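Local coordinates for protein acetone carboxylase alpha subunit (Xanthobacter autotrophicus Py2, PDB 5M45) that serves as the alpha subunit of a multi-subunit carboxylase and belongs to the hydantoinase B/oxoprolinase family, at residues A[87-92]-A[478-483]; A[70-75]-A[104-109]. All coordinates share one frame; numbering follows the deposited sequence.

How the contacts relate
Contact 1 (87-92 with 478-483) and contact 2 (70-75 with 104-109) lie side by side, their centres about 9 Å apart, and two probable hydrogen bonds join them. R72 NH2 of contact 2 meets the carbonyl G88 O of contact 1 at 3.0 Å, and E482 OE2 of contact 1 meets T106 OG1 of contact 2 at 2.7 Å. R72 extends from helix 54-75 to the turn just before strand 90-95 and packs on the loop that follows strand 101-104, the strand next to 90-95 in the sheet. Contact 1 is close to the manganese site of H150, D153 and H175: the side chain of E89 comes within about 7 Å of the metal.

Contact 1 (A[87-92]-A[478-483]); sequences EGELCF and IWNPEG
E89 and N480 meet with their flat end groups almost perpendicular, the carboxylate and amide planes 87° apart. N480 ND2 gives a hydrogen bond to E89 OE2 at 3.0 Å, nearly straight with 166° at the hydrogen. The acceptor lies in the amide plane, where an N-H points, while the amide comes to the syn side of the carboxylate, somewhat out of its plane. N480 reaches across because CG is anti to the backbone N (chi1 -174°); E89 instead curls, its chain bent at chi2. W479 presents an edge to the same oxygen: CZ3 is 4.1 Å from E89 OE2, with the oxygen near the ring plane and the ring almost perpendicular to the carboxylate. A weakly polarised aromatic C-H suits this place, while NE1 bonds T435. The contact joins the entrance of strand 90-95, in an antiparallel sheet that also includes H175 of the manganese site, to the loop between strand 450-454 and helix 488-494. On the strand side, G88 leaves the preceding helix with positive phi, which favours glycine, and E89 is the centre of an inverse gamma turn. On the loop side, N480 OD1 accepts from E482 N at 2.9 Å, closing an Asx turn. An asparagine fits here because its amide oxygen closes the turn while its nitrogen donates to the glutamate. ND2 also donates, at 3.0 Å, to a water that gives a 2.6 Å bond to E87 O. Glutamate suits E89 because its oxygens divide the work, OE2 accepting from N480 and OE1 lying 2.7 Å from a second water near E482 O.

Contact 2 (A[70-75]-A[104-109]); sequences DARETA and TSTGII
S105 touches the aliphatic part of R72, with S105 OG 3.5 Å from R72 CD. The arginine gets there because CG is anti to its backbone N (chi1 173°) and the chain runs extended from CG to NE, leaving helix 54-75 almost straight. A small serine allows this close approach, and its hydroxyl turns back on its own loop: OG donates to T106 O at 2.9 Å, in the carbonyl plane and on a lone pair, and also pairs with F92 N. That same T106 O is 3.3 Å from R72 CD. Although R72 NE is only 3.4 Å from T106 O, the angle is too poor for a hydrogen bond; NE turns weakly to L90 O and NH2 to G88 O. The loop follows the antiparallel pair of strands 90-95 and 101-104, and the helix lies beside that pair, with A71 packed on F92, so R72 lies between helix, strand and loop, bonded to the turn before the strand and packed on the loop. The T106 side chain crosses the arginine at about a right angle, and its hydroxyl, which bonds E482, is linked to R72 NH1 through a water. That water accepts from NH1 at 2.8 Å and donates to T106 OG1 at 2.9 Å. At G107 the backbone passes over one guanidinium face: its N sits 3.8 Å above the centre of the plane, and its CA is 3.6 Å from R72 NH2. The backbone angles call for glycine, and the absence of a CB lets R72 NE lie this close. I108 then centres an inverse gamma turn and packs on E89.

Contact 1 (A[87-92]-A[478-483])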
ATOM      1  N   GLU A  87      24.316 -13.283  -5.087  1.00 17.72           N
ATOM      2  CA  GLU A  87      23.879 -13.328  -6.496  1.00 18.41           C
ATOM      3  C   GLU A  87      24.137 -12.050  -7.323  1.00 17.21           C
ATOM      4  O   GLU A  87      24.172 -12.125  -8.544  1.00 16.50           O
ATOM      5  CB  GLU A  87      22.394 -13.645  -6.611  1.00 20.28           C
ATOM      6  CG  GLU A  87      22.047 -15.103  -6.821  1.00 22.88           C
ATOM      7  CD  GLU A  87      22.482 -15.908  -5.675  1.00 24.99           C
ATOM      8  OE1 GLU A  87      23.528 -16.591  -5.875  1.00 27.20           O
ATOM      9  OE2 GLU A  87      21.804 -15.768  -4.589  1.00 27.13           O
ATOM     10  N   GLY A  88      24.261 -10.890  -6.674  1.00 15.99           N
ATOM     11  CA  GLY A  88      24.542  -9.658  -7.390  1.00 15.20           C
ATOM     12  C   GLY A  88      23.368  -9.102  -8.201  1.00 14.45           C
ATOM     13  O   GLY A  88      23.588  -8.465  -9.255  1.00 14.14           O
ATOM     14  N   GLU A  89      22.144  -9.291  -7.705  1.00 13.59           N
ATOM     15  CA  GLU A  89      20.939  -8.733  -8.378  1.00 13.28           C
ATOM     16  C   GLU A  89      20.744  -7.260  -7.990  1.00 12.87           C
ATOM     17  O   GLU A  89      19.835  -6.899  -7.228  1.00 13.01           O
ATOM     18  CB  GLU A  89      19.686  -9.594  -8.141  1.00 13.09           C
ATOM     19  CG  GLU A  89      19.864 -11.117  -8.286  1.00 13.20           C
ATOM     20  CD  GLU A  89      20.530 -11.602  -9.560  1.00 13.22           C
ATOM     21  OE1 GLU A  89      20.858 -12.807  -9.627  1.00 13.49           O
ATOM     22  OE2 GLU A  89      20.721 -10.806 -10.539  1.00 13.11           O
ATOM     23  N   LEU A  90      21.681  -6.434  -8.470  1.00 12.56           N
ATOM     24  CA  LEU A  90      21.696  -4.978  -8.289  1.00 12.38           C
ATOM     25  C   LEU A  90      22.392  -4.347  -9.494  1.00 12.20           C
ATOM     26  O   LEU A  90      23.044  -5.047 -10.271  1.00 12.16           O
ATOM     27  CB  LEU A  90      22.364  -4.543  -6.957  1.00 12.35           C
ATOM     28  CG  LEU A  90      23.888  -4.535  -6.830  1.00 12.60           C
ATOM     29  CD1 LEU A  90      24.327  -3.777  -5.577  1.00 12.85           C
ATOM     30  CD2 LEU A  90      24.478  -5.939  -6.854  1.00 12.72           C
ATOM     31  N   CYS A  91      22.228  -3.037  -9.640  1.00 11.93           N
ATOM     32  CA  CYS A  91      22.798  -2.285 -10.800  1.00 11.79           C
ATOM     33  C   CYS A  91      22.918  -0.805 -10.437  1.00 11.48           C
ATOM     34  O   CYS A  91      22.033  -0.265  -9.765  1.00 11.51           O
ATOM     35  CB  CYS A  91      21.905  -2.470 -12.013  1.00 11.88           C
ATOM     36  SG  CYS A  91      22.363  -1.613 -13.535  1.00 12.43           S
ATOM     37  N   PHE A  92      24.001  -0.161 -10.885  1.00 11.26           N
ATOM     38  CA  PHE A  92      24.187   1.294 -10.779  1.00 10.99           C
ATOM     39  C   PHE A  92      24.473   1.911 -12.151  1.00 11.02           C
ATOM     40  O   PHE A  92      25.269   1.357 -12.941  1.00 11.12           O
ATOM     41  CB  PHE A  92      25.330   1.644  -9.822  1.00 10.87           C
ATOM     42  CG  PHE A  92      25.034   1.284  -8.384  1.00 10.77           C
ATOM     43  CD1 PHE A  92      24.248   2.121  -7.588  1.00 10.64           C
ATOM     44  CD2 PHE A  92      25.495   0.097  -7.837  1.00 10.78           C
ATOM     45  CE1 PHE A  92      23.950   1.780  -6.276  1.00 10.65           C
ATOM     46  CE2 PHE A  92      25.216  -0.238  -6.515  1.00 10.82           C
ATOM     47  CZ  PHE A  92      24.439   0.594  -5.739  1.00 10.68           C
ATOM     48  N   ILE A 478      17.753 -14.656 -18.891  1.00 12.22           N
ATOM     49  CA  ILE A 478      17.693 -13.505 -19.851  1.00 12.30           C
ATOM     50  C   ILE A 478      17.929 -12.130 -19.173  1.00 12.21           C
ATOM     51  O   ILE A 478      18.577 -11.278 -19.753  1.00 12.37           O
ATOM     52  CB  ILE A 478      16.389 -13.517 -20.672  1.00 12.34           C
ATOM     53  CG1 ILE A 478      16.387 -12.439 -21.780  1.00 12.55           C
ATOM     54  CG2 ILE A 478      15.156 -13.327 -19.806  1.00 12.34           C
ATOM     55  CD1 ILE A 478      17.497 -12.606 -22.799  1.00 12.86           C
ATOM     56  N   TRP A 479      17.435 -11.955 -17.944  1.00 11.70           N
ATOM     57  CA  TRP A 479      17.587 -10.694 -17.201  1.00 11.66           C
ATOM     58  C   TRP A 479      18.949 -10.502 -16.490  1.00 11.76           C
ATOM     59  O   TRP A 479      19.191  -9.449 -15.881  1.00 11.75           O
ATOM     60  CB  TRP A 479      16.392 -10.456 -16.206  1.00 11.42           C
ATOM     61  CG  TRP A 479      15.888 -11.669 -15.507  1.00 11.11           C
ATOM     62  CD1 TRP A 479      14.756 -12.379 -15.818  1.00 11.08           C
ATOM     63  CD2 TRP A 479      16.504 -12.373 -14.427  1.00 11.09           C
ATOM     64  NE1 TRP A 479      14.619 -13.456 -14.997  1.00 10.94           N
ATOM     65  CE2 TRP A 479      15.669 -13.484 -14.118  1.00 11.04           C
ATOM     66  CE3 TRP A 479      17.656 -12.152 -13.659  1.00 11.12           C
ATOM     67  CZ2 TRP A 479      15.968 -14.386 -13.109  1.00 11.00           C
ATOM     68  CZ3 TRP A 479      17.964 -13.060 -12.647  1.00 11.13           C
ATOM     69  CH2 TRP A 479      17.112 -14.156 -12.375  1.00 11.12           C
ATOM     70  N   ASN A 480      19.828 -11.512 -16.510  1.00 12.16           N
ATOM     71  CA  ASN A 480      21.206 -11.402 -16.020  1.00 12.27           C
ATOM     72  C   ASN A 480      22.028 -12.601 -16.529  1.00 12.50           C
ATOM     73  O   ASN A 480      21.864 -13.764 -16.003  1.00 12.57           O
ATOM     74  CB  ASN A 480      21.287 -11.330 -14.462  1.00 12.55           C
ATOM     75  CG  ASN A 480      22.724 -11.056 -13.960  1.00 12.83           C
ATOM     76  OD1 ASN A 480      23.723 -11.089 -14.739  1.00 13.29           O
ATOM     77  ND2 ASN A 480      22.848 -10.785 -12.653  1.00 12.94           N
ATOM     78  N   PRO A 481      22.900 -12.378 -17.543  1.00 12.58           N
ATOM     79  CA  PRO A 481      23.680 -13.487 -18.094  1.00 12.75           C
ATOM     80  C   PRO A 481      24.777 -14.033 -17.141  1.00 12.91           C
ATOM     81  O   PRO A 481      25.295 -15.150 -17.390  1.00 12.84           O
ATOM     82  CB  PRO A 481      24.258 -12.881 -19.395  1.00 12.85           C
ATOM     83  CG  PRO A 481      24.441 -11.415 -19.065  1.00 12.91           C
ATOM     84  CD  PRO A 481      23.250 -11.092 -18.180  1.00 12.84           C
ATOM     85  N   GLU A 482      25.147 -13.267 -16.097  1.00 13.04           N
ATOM     86  CA  GLU A 482      26.101 -13.745 -15.073  1.00 13.21           C
ATOM     87  C   GLU A 482      25.374 -14.596 -14.029  1.00 13.27           C
ATOM     88  O   GLU A 482      25.161 -14.188 -12.882  1.00 13.20           O
ATOM     89  CB  GLU A 482      26.861 -12.567 -14.418  1.00 13.27           C
ATOM     90  CG  GLU A 482      27.767 -11.832 -15.370  1.00 13.54           C
ATOM     91  CD  GLU A 482      28.418 -10.570 -14.763  1.00 13.84           C
ATOM     92  OE1 GLU A 482      29.422 -10.670 -14.006  1.00 14.36           O
ATOM     93  OE2 GLU A 482      27.936  -9.450 -15.060  1.00 14.41           O
ATOM     94  N   GLY A 483      24.969 -15.803 -14.429  1.00 13.45           N
ATOM     95  CA  GLY A 483      24.164 -16.647 -13.547  1.00 13.57           C
ATOM     96  C   GLY A 483      24.944 -17.112 -12.305  1.00 13.72           C
ATOM     97  O   GLY A 483      26.187 -17.254 -12.320  1.00 14.05           O
TER
HETATM   98  O   HOH W   1      25.134 -11.434 -10.872  1.00 17.56           O
HETATM   99  O   HOH W   2      22.396 -13.904 -11.498  1.00 15.55           O

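Contact 2 (A[70-75]-A[104-109])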
ATOM      1  N   ASP A  70      32.774  -0.579  -9.877  1.00 15.56           N
ATOM      2  CA  ASP A  70      33.244  -0.614  -8.510  1.00 16.17           C
ATOM      3  C   ASP A  70      32.120  -0.346  -7.486  1.00 16.06           C
ATOM      4  O   ASP A  70      32.113  -0.962  -6.407  1.00 16.08           O
ATOM      5  CB  ASP A  70      34.389   0.371  -8.281  1.00 17.12           C
ATOM      6  CG  ASP A  70      34.912   0.340  -6.816  1.00 18.17           C
ATOM      7  OD1 ASP A  70      35.413  -0.705  -6.370  1.00 19.09           O
ATOM      8  OD2 ASP A  70      34.766   1.369  -6.113  1.00 19.55           O
ATOM      9  N   ALA A  71      31.193   0.542  -7.816  1.00 15.31           N
ATOM     10  CA  ALA A  71      30.047   0.780  -6.933  1.00 15.23           C
ATOM     11  C   ALA A  71      29.219  -0.507  -6.696  1.00 14.89           C
ATOM     12  O   ALA A  71      28.889  -0.838  -5.536  1.00 14.74           O
ATOM     13  CB  ALA A  71      29.168   1.877  -7.501  1.00 15.15           C
ATOM     14  N   ARG A  72      28.924  -1.243  -7.768  1.00 14.28           N
ATOM     15  CA  ARG A  72      28.203  -2.500  -7.626  1.00 14.31           C
ATOM     16  C   ARG A  72      28.996  -3.548  -6.805  1.00 14.83           C
ATOM     17  O   ARG A  72      28.462  -4.172  -5.874  1.00 14.51           O
ATOM     18  CB  ARG A  72      27.831  -3.064  -9.003  1.00 14.16           C
ATOM     19  CG  ARG A  72      27.227  -4.469  -8.964  1.00 13.94           C
ATOM     20  CD  ARG A  72      26.491  -4.756 -10.254  1.00 13.84           C
ATOM     21  NE  ARG A  72      25.989  -6.124 -10.343  1.00 13.79           N
ATOM     22  CZ  ARG A  72      26.700  -7.184 -10.731  1.00 14.25           C
ATOM     23  NH1 ARG A  72      27.988  -7.057 -11.093  1.00 14.39           N
ATOM     24  NH2 ARG A  72      26.127  -8.371 -10.787  1.00 14.32           N
ATOM     25  N   GLU A  73      30.265  -3.743  -7.162  1.00 15.26           N
ATOM     26  CA  GLU A  73      31.113  -4.744  -6.508  1.00 16.06           C
ATOM     27  C   GLU A  73      31.295  -4.466  -5.004  1.00 15.80           C
ATOM     28  O   GLU A  73      31.296  -5.396  -4.188  1.00 15.78           O
ATOM     29  CB  GLU A  73      32.480  -4.818  -7.251  1.00 17.13           C
ATOM     30  CG  GLU A  73      33.581  -5.674  -6.601  1.00 18.23           C
ATOM     31  CD  GLU A  73      33.323  -7.174  -6.651  1.00 19.43           C
ATOM     32  OE1 GLU A  73      32.462  -7.622  -7.434  1.00 19.65           O
ATOM     33  OE2 GLU A  73      34.068  -7.920  -5.924  1.00 20.56           O
ATOM     34  N   THR A  74      31.434  -3.191  -4.640  1.00 15.66           N
ATOM     35  CA  THR A  74      31.664  -2.773  -3.246  1.00 15.69           C
ATOM     36  C   THR A  74      30.380  -2.665  -2.420  1.00 15.28           C
ATOM     37  O   THR A  74      30.298  -3.223  -1.313  1.00 15.13           O
ATOM     38  CB  THR A  74      32.408  -1.412  -3.247  1.00 16.23           C
ATOM     39  OG1 THR A  74      33.656  -1.605  -3.906  1.00 16.93           O
ATOM     40  CG2 THR A  74      32.679  -0.873  -1.846  1.00 16.48           C
ATOM     41  N   ALA A  75      29.371  -1.940  -2.928  1.00 14.97           N
ATOM     42  CA  ALA A  75      28.174  -1.690  -2.145  1.00 15.00           C
ATOM     43  C   ALA A  75      27.375  -2.952  -1.818  1.00 15.28           C
ATOM     44  O   ALA A  75      26.720  -2.994  -0.804  1.00 15.12           O
ATOM     45  CB  ALA A  75      27.274  -0.687  -2.830  1.00 14.99           C
ATOM     46  N   THR A 104      27.023   2.093 -17.397  1.00 13.29           N
ATOM     47  CA  THR A 104      26.383   1.277 -16.357  1.00 12.94           C
ATOM     48  C   THR A 104      27.291   0.157 -15.868  1.00 12.66           C
ATOM     49  O   THR A 104      28.131  -0.326 -16.606  1.00 12.59           O
ATOM     50  CB  THR A 104      25.022   0.708 -16.888  1.00 12.88           C
ATOM     51  OG1 THR A 104      24.309   0.029 -15.869  1.00 12.86           O
ATOM     52  CG2 THR A 104      25.233  -0.213 -18.053  1.00 12.96           C
ATOM     53  N   SER A 105      27.096  -0.278 -14.622  1.00 12.36           N
ATOM     54  CA  SER A 105      27.604  -1.603 -14.185  1.00 12.40           C
ATOM     55  C   SER A 105      26.866  -2.709 -14.964  1.00 12.51           C
ATOM     56  O   SER A 105      25.869  -2.424 -15.612  1.00 12.45           O
ATOM     57  CB  SER A 105      27.373  -1.816 -12.668  1.00 12.28           C
ATOM     58  OG  SER A 105      25.996  -2.018 -12.359  1.00 12.08           O
ATOM     59  N   THR A 106      27.322  -3.955 -14.843  1.00 12.56           N
ATOM     60  CA  THR A 106      26.550  -5.117 -15.268  1.00 12.53           C
ATOM     61  C   THR A 106      25.531  -5.456 -14.160  1.00 12.39           C
ATOM     62  O   THR A 106      25.278  -4.623 -13.296  1.00 12.33           O
ATOM     63  CB  THR A 106      27.453  -6.316 -15.705  1.00 12.71           C
ATOM     64  OG1 THR A 106      28.209  -6.805 -14.587  1.00 12.97           O
ATOM     65  CG2 THR A 106      28.434  -5.903 -16.780  1.00 12.76           C
ATOM     66  N   GLY A 107      24.947  -6.659 -14.184  1.00 12.39           N
ATOM     67  CA  GLY A 107      23.905  -7.057 -13.231  1.00 12.35           C
ATOM     68  C   GLY A 107      22.511  -6.915 -13.866  1.00 12.28           C
ATOM     69  O   GLY A 107      22.331  -7.275 -15.025  1.00 12.39           O
ATOM     70  N   ILE A 108      21.534  -6.377 -13.113  1.00 12.27           N
ATOM     71  CA  ILE A 108      20.139  -6.311 -13.587  1.00 12.29           C
ATOM     72  C   ILE A 108      19.887  -5.062 -14.423  1.00 12.29           C
ATOM     73  O   ILE A 108      19.153  -4.105 -13.992  1.00 12.54           O
ATOM     74  CB  ILE A 108      19.083  -6.529 -12.462  1.00 12.22           C
ATOM     75  CG1 ILE A 108      19.340  -5.662 -11.207  1.00 12.19           C
ATOM     76  CG2 ILE A 108      19.067  -8.025 -12.079  1.00 12.37           C
ATOM     77  CD1 ILE A 108      18.176  -5.643 -10.231  1.00 12.29           C
ATOM     78  N   ILE A 109      20.442  -5.072 -15.631  1.00 12.28           N
ATOM     79  CA  ILE A 109      20.568  -3.853 -16.424  1.00 12.19           C
ATOM     80  C   ILE A 109      19.312  -3.471 -17.187  1.00 12.09           C
ATOM     81  O   ILE A 109      19.317  -2.448 -17.849  1.00 12.35           O
ATOM     82  CB  ILE A 109      21.812  -3.851 -17.368  1.00 12.27           C
ATOM     83  CG1 ILE A 109      21.704  -4.909 -18.469  1.00 12.39           C
ATOM     84  CG2 ILE A 109      23.097  -3.982 -16.558  1.00 12.33           C
ATOM     85  CD1 ILE A 109      22.840  -4.836 -19.471  1.00 12.53           C
TER
HETATM   86  O   HOH W   3      29.952  -8.189 -12.660  1.00 27.75           O